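Pe family protein (Mycobacterium smegmatis, PDB 3Q4H) is a small secreted ESAT-6-like protein of the WXG100 family, CFP-10 subfamily, that probably works paired with a partner protein in type VII secretion. Local coordinates at residues S39-A42 with A48-A51. Numbering follows the deposited sequence.
Sequences SSQA and ASAA
The carboxamide of Gln41 is the flat group here, and Ser49 meets it at its edge. The serine hydroxyl lies almost exactly in the amide plane, 2° out of it, so within this pair neither face of the amide is used. Gln41 NE2 gives a hydrogen bond to Ser49 OG at 2.8 Å. The bond is nearly straight, with an N-H...O angle of 175°. The hydroxyl meets NE2 on the side of the amide that also carries OE1, and Gln41 OE1 lies 3.6 Å from Ser49 OG. Ser49 CB stands behind the hydroxyl, 4.0 Å from Gln41 NE2.

The backbones are well apart, with 7.1 Å between Gln41 CA and Ser49 CA. The glutamine side chain spans this gap and is bent at chi2 (61°), which brings the amide to the helix. On the other side, the Ser49 hydroxyl swings away from its backbone nitrogen toward the loop. Ser49 OG also hydrogen-bonds to Gln53 NE2, one turn further along the helix. Two amide nitrogens therefore grip the hydroxyl of a buried serine. The Gln41 side chain also touches Phe52 and Gln53.

The contact is small, burying 73 Å² in all, and rests on this single polar pair. It ties the loop after helix 8-38 to the first turn of helix 47-77. The centre of the contact lies about 26 Å from the centre of the chain. Here Gln41 bridges the connecting end of a helical hairpin, the two-helix fold of WXG100 proteins.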
loop_
_atom_site.group_PDB
_atom_site.type_symbol
_atom_site.label_atom_id
_atom_site.label_comp_id
_atom_site.label_asym_id
_atom_site.label_seq_id
_atom_site.Cartn_x
_atom_site.Cartn_y
_atom_site.Cartn_z
ATOM N N SER A 39 -18.440 16.546 7.462
ATOM C CA SER A 39 -18.468 17.994 7.256
ATOM C C SER A 39 -19.690 18.496 6.474
ATOM O O SER A 39 -19.801 19.692 6.225
ATOM C CB SER A 39 -17.184 18.456 6.563
ATOM O OG SER A 39 -17.090 17.906 5.267
ATOM N N SER A 40 -20.597 17.596 6.091
ATOM C CA SER A 40 -21.822 17.987 5.389
ATOM C C SER A 40 -23.116 17.510 6.074
ATOM O O SER A 40 -24.188 17.533 5.460
ATOM C CB SER A 40 -21.778 17.498 3.933
ATOM O OG SER A 40 -22.323 16.202 3.808
ATOM N N GLN A 41 -23.026 17.081 7.334
ATOM C CA GLN A 41 -24.229 16.798 8.126
ATOM C C GLN A 41 -24.827 18.106 8.599
ATOM O O GLN A 41 -26.004 18.370 8.361
ATOM C CB GLN A 41 -23.932 15.890 9.332
ATOM C CG GLN A 41 -24.805 16.133 10.612
ATOM C CD GLN A 41 -26.321 15.915 10.431
ATOM O OE1 GLN A 41 -26.861 15.978 9.323
ATOM N NE2 GLN A 41 -27.009 15.665 11.542
ATOM N N ALA A 42 -24.000 18.917 9.260
ATOM C CA ALA A 42 -24.443 20.141 9.950
ATOM C C ALA A 42 -25.711 20.767 9.361
ATOM O O ALA A 42 -26.664 21.071 10.087
ATOM C CB ALA A 42 -23.308 21.173 9.972
ATOM N N ALA A 48 -34.665 15.063 7.372
ATOM C CA ALA A 48 -33.561 15.016 6.414
ATOM C C ALA A 48 -32.268 14.588 7.105
ATOM O O ALA A 48 -31.483 13.837 6.543
ATOM C CB ALA A 48 -33.386 16.373 5.746
ATOM N N SER A 49 -32.067 15.069 8.331
ATOM C CA SER A 49 -30.901 14.717 9.136
ATOM C C SER A 49 -30.908 13.245 9.536
ATOM O O SER A 49 -29.901 12.557 9.381
ATOM C CB SER A 49 -30.845 15.592 10.396
ATOM O OG SER A 49 -29.794 15.187 11.255
ATOM N N ALA A 50 -32.043 12.776 10.055
ATOM C CA ALA A 50 -32.187 11.392 10.516
ATOM C C ALA A 50 -31.867 10.405 9.398
ATOM O O ALA A 50 -31.160 9.427 9.616
ATOM C CB ALA A 50 -33.586 11.156 11.046
ATOM N N ALA A 51 -32.390 10.684 8.205
ATOM C CA ALA A 51 -32.021 9.964 6.986
ATOM C C ALA A 51 -30.503 9.978 6.724
ATOM O O ALA A 51 -29.926 8.961 6.347
ATOM C CB ALA A 51 -32.761 10.549 5.792
#